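Local coordinates for protein CG8862 (Drosophila melanogaster, PDB 3ISM) that probably cleaves DNA and RNA as a magnesium-dependent mitochondrial nuclease, captured here in complex with its protein inhibitor, at residues A142-L147 against K192-E197. Sequence-based numbering, arbitrary orientation.
Sequences AHVRRL and KVIVGE
Ile194, branched at CB, divides its reach between two residues of 142-147, Val144 and Leu147, and is a compact example of how one beta-branched side chain can serve a helix-on-sheet interface. Its CB starts toward the helix but lies too far back to touch it. From there CG2, held anti to the backbone N, runs toward the C-terminal end of 142-147 and meets Leu147 CD1 at 4.0 Å; the two side chains cross at about a right angle. The other branch leaves through CG1, which still stands 4.4 Å from Val144 CG2, and ends at CD1, which closes to 3.8 Å on that same methyl. A chi2 of 143°, well short of full extension, sets the position of this terminal methyl.

Val144 CG2 also receives the aliphatic part of Lys192, whose CD approaches to 4.0 Å. The lysine chain runs straight to CE and bends only at chi4 (-69°), where NZ is hydrogen-bonded to Thr158 OG1 on the neighbouring strand 153-161. In the His-Me finger nucleases a helix follows a short antiparallel pair, here 98-101 with 124-127, and helix 136-146 is consistent with that element, resting on the large mixed sheet through strand 189-197. Glu141, a magnesium ligand in a structure of this protein, lies one helical turn before Val144, and the nearest side-chain atoms of Glu141 and Lys192 are about 4 Å apart. Leu147 in turn sets CG 3.8 Å above one face of the His143 ring, toward its rim, while His143 NE2 is hydrogen-bonded to Glu206 on strand 203-211. On the same helix as Val144, Arg145 forms a salt bridge with Glu335 of the neighbouring CG4930 chain.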
ATOM      1  N   ALA B 142     -13.465  -7.285 -23.306  1.00 26.93           N
ATOM      2  CA  ALA B 142     -14.063  -7.398 -24.645  1.00 26.78           C
ATOM      3  C   ALA B 142     -14.577  -6.060 -25.201  1.00 26.69           C
ATOM      4  O   ALA B 142     -14.470  -5.805 -26.397  1.00 26.30           O
ATOM      5  CB  ALA B 142     -15.178  -8.440 -24.642  1.00 26.80           C
ATOM      6  N   HIS B 143     -15.116  -5.213 -24.322  1.00 26.79           N
ATOM      7  CA  HIS B 143     -15.600  -3.875 -24.695  1.00 27.02           C
ATOM      8  C   HIS B 143     -14.463  -2.961 -25.157  1.00 26.90           C
ATOM      9  O   HIS B 143     -14.597  -2.243 -26.139  1.00 26.94           O
ATOM     10  CB  HIS B 143     -16.318  -3.234 -23.494  1.00 27.03           C
ATOM     11  CG  HIS B 143     -16.473  -1.745 -23.595  1.00 26.89           C
ATOM     12  ND1 HIS B 143     -17.500  -1.151 -24.297  1.00 26.62           N
ATOM     13  CD2 HIS B 143     -15.747  -0.734 -23.060  1.00 26.37           C
ATOM     14  CE1 HIS B 143     -17.389   0.162 -24.209  1.00 26.92           C
ATOM     15  NE2 HIS B 143     -16.332   0.441 -23.466  1.00 25.92           N
ATOM     16  N   VAL B 144     -13.359  -2.979 -24.416  1.00 26.91           N
ATOM     17  CA  VAL B 144     -12.161  -2.200 -24.754  1.00 26.96           C
ATOM     18  C   VAL B 144     -11.583  -2.627 -26.113  1.00 27.03           C
ATOM     19  O   VAL B 144     -11.173  -1.778 -26.908  1.00 27.00           O
ATOM     20  CB  VAL B 144     -11.091  -2.281 -23.627  1.00 27.11           C
ATOM     21  CG1 VAL B 144      -9.842  -1.507 -23.999  1.00 27.23           C
ATOM     22  CG2 VAL B 144     -11.665  -1.747 -22.281  1.00 27.06           C
ATOM     23  N   ARG B 145     -11.582  -3.929 -26.398  1.00 26.71           N
ATOM     24  CA  ARG B 145     -11.192  -4.419 -27.736  1.00 26.96           C
ATOM     25  C   ARG B 145     -12.152  -3.962 -28.841  1.00 26.62           C
ATOM     26  O   ARG B 145     -11.718  -3.613 -29.946  1.00 26.88           O
ATOM     27  CB  ARG B 145     -11.044  -5.942 -27.764  1.00 26.07           C
ATOM     28  CG  ARG B 145      -9.863  -6.468 -26.924  1.00 28.38           C
ATOM     29  CD  ARG B 145      -9.629  -7.980 -27.143  1.00 28.37           C
ATOM     30  NE  ARG B 145     -10.585  -8.805 -26.407  1.00 28.53           N
ATOM     31  CZ  ARG B 145     -10.362  -9.332 -25.202  1.00 30.22           C
ATOM     32  NH1 ARG B 145      -9.192  -9.141 -24.571  1.00 27.55           N
ATOM     33  NH2 ARG B 145     -11.314 -10.064 -24.626  1.00 28.70           N
ATOM     34  N   ARG B 146     -13.450  -3.963 -28.549  1.00 26.54           N
ATOM     35  CA  ARG B 146     -14.466  -3.531 -29.529  1.00 26.98           C
ATOM     36  C   ARG B 146     -14.406  -2.018 -29.777  1.00 26.32           C
ATOM     37  O   ARG B 146     -14.834  -1.540 -30.829  1.00 26.37           O
ATOM     38  CB  ARG B 146     -15.854  -3.934 -29.045  1.00 26.69           C
ATOM     39  CG  ARG B 146     -16.984  -3.786 -30.039  1.00 27.89           C
ATOM     40  CD  ARG B 146     -18.294  -4.302 -29.432  1.00 29.36           C
ATOM     41  NE  ARG B 146     -18.195  -5.697 -28.985  1.00 35.44           N
ATOM     42  CZ  ARG B 146     -18.164  -6.084 -27.706  1.00 37.20           C
ATOM     43  NH1 ARG B 146     -18.231  -5.183 -26.730  1.00 37.76           N
ATOM     44  NH2 ARG B 146     -18.066  -7.379 -27.400  1.00 37.50           N
ATOM     45  N   LEU B 147     -13.869  -1.269 -28.815  1.00 25.90           N
ATOM     46  CA  LEU B 147     -13.644   0.177 -28.996  1.00 25.73           C
ATOM     47  C   LEU B 147     -12.738   0.504 -30.183  1.00 25.57           C
ATOM     48  O   LEU B 147     -12.818   1.596 -30.728  1.00 24.92           O
ATOM     49  CB  LEU B 147     -13.082   0.824 -27.721  1.00 25.50           C
ATOM     50  CG  LEU B 147     -14.053   1.082 -26.553  1.00 25.72           C
ATOM     51  CD1 LEU B 147     -13.327   1.740 -25.379  1.00 23.87           C
ATOM     52  CD2 LEU B 147     -15.244   1.920 -26.994  1.00 24.67           C
ATOM     53  N   LYS B 192      -9.972   0.298 -15.165  1.00 29.65           N
ATOM     54  CA  LYS B 192      -9.412   0.545 -16.489  1.00 29.58           C
ATOM     55  C   LYS B 192      -9.679   1.998 -16.812  1.00 29.44           C
ATOM     56  O   LYS B 192     -10.809   2.467 -16.699  1.00 29.63           O
ATOM     57  CB  LYS B 192     -10.046  -0.346 -17.560  1.00 29.51           C
ATOM     58  CG  LYS B 192      -9.531  -1.787 -17.545  1.00 29.30           C
ATOM     59  CD  LYS B 192     -10.063  -2.549 -18.752  1.00 29.95           C
ATOM     60  CE  LYS B 192      -9.666  -4.035 -18.729  1.00 30.10           C
ATOM     61  NZ  LYS B 192      -8.207  -4.224 -18.947  1.00 30.39           N
ATOM     62  N   VAL B 193      -8.634   2.712 -17.202  1.00 29.06           N
ATOM     63  CA  VAL B 193      -8.775   4.088 -17.635  1.00 29.04           C
ATOM     64  C   VAL B 193      -8.298   4.137 -19.080  1.00 29.17           C
ATOM     65  O   VAL B 193      -7.188   3.720 -19.378  1.00 29.22           O
ATOM     66  CB  VAL B 193      -8.008   5.090 -16.707  1.00 28.82           C
ATOM     67  CG1 VAL B 193      -8.172   6.531 -17.222  1.00 29.66           C
ATOM     68  CG2 VAL B 193      -8.527   4.994 -15.269  1.00 27.68           C
ATOM     69  N   ILE B 194      -9.161   4.647 -19.962  1.00 29.29           N
ATOM     70  CA  ILE B 194      -9.075   4.424 -21.407  1.00 29.11           C
ATOM     71  C   ILE B 194      -9.193   5.738 -22.198  1.00 29.61           C
ATOM     72  O   ILE B 194     -10.055   6.565 -21.904  1.00 30.15           O
ATOM     73  CB  ILE B 194     -10.249   3.498 -21.856  1.00 29.05           C
ATOM     74  CG1 ILE B 194     -10.314   2.211 -21.010  1.00 27.97           C
ATOM     75  CG2 ILE B 194     -10.188   3.195 -23.341  1.00 28.35           C
ATOM     76  CD1 ILE B 194     -11.742   1.748 -20.720  1.00 27.22           C
ATOM     77  N   VAL B 195      -8.347   5.930 -23.205  1.00 29.16           N
ATOM     78  CA  VAL B 195      -8.501   7.061 -24.109  1.00 29.04           C
ATOM     79  C   VAL B 195      -8.524   6.559 -25.543  1.00 29.85           C
ATOM     80  O   VAL B 195      -7.603   5.870 -25.974  1.00 29.55           O
ATOM     81  CB  VAL B 195      -7.364   8.122 -23.917  1.00 29.32           C
ATOM     82  CG1 VAL B 195      -7.259   9.083 -25.115  1.00 27.57           C
ATOM     83  CG2 VAL B 195      -7.564   8.900 -22.629  1.00 26.91           C
ATOM     84  N   GLY B 196      -9.590   6.895 -26.269  1.00 30.42           N
ATOM     85  CA  GLY B 196      -9.683   6.601 -27.695  1.00 31.23           C
ATOM     86  C   GLY B 196      -9.444   7.849 -28.516  1.00 32.30           C
ATOM     87  O   GLY B 196      -9.885   8.940 -28.146  1.00 32.06           O
ATOM     88  N   GLU B 197      -8.731   7.685 -29.626  1.00 33.37           N
ATOM     89  CA  GLU B 197      -8.491   8.760 -30.585  1.00 34.97           C
ATOM     90  C   GLU B 197      -9.394   8.548 -31.785  1.00 35.64           C
ATOM     91  O   GLU B 197      -9.275   7.530 -32.463  1.00 35.68           O
ATOM     92  CB  GLU B 197      -7.039   8.737 -31.068  1.00 34.67           C
ATOM     93  CG  GLU B 197      -5.987   8.880 -29.980  1.00 35.55           C
ATOM     94  CD  GLU B 197      -4.573   8.762 -30.524  1.00 36.13           C
ATOM     95  OE1 GLU B 197      -4.409   8.452 -31.723  1.00 38.54           O
ATOM     96  OE2 GLU B 197      -3.618   8.966 -29.752  1.00 38.64           O
TER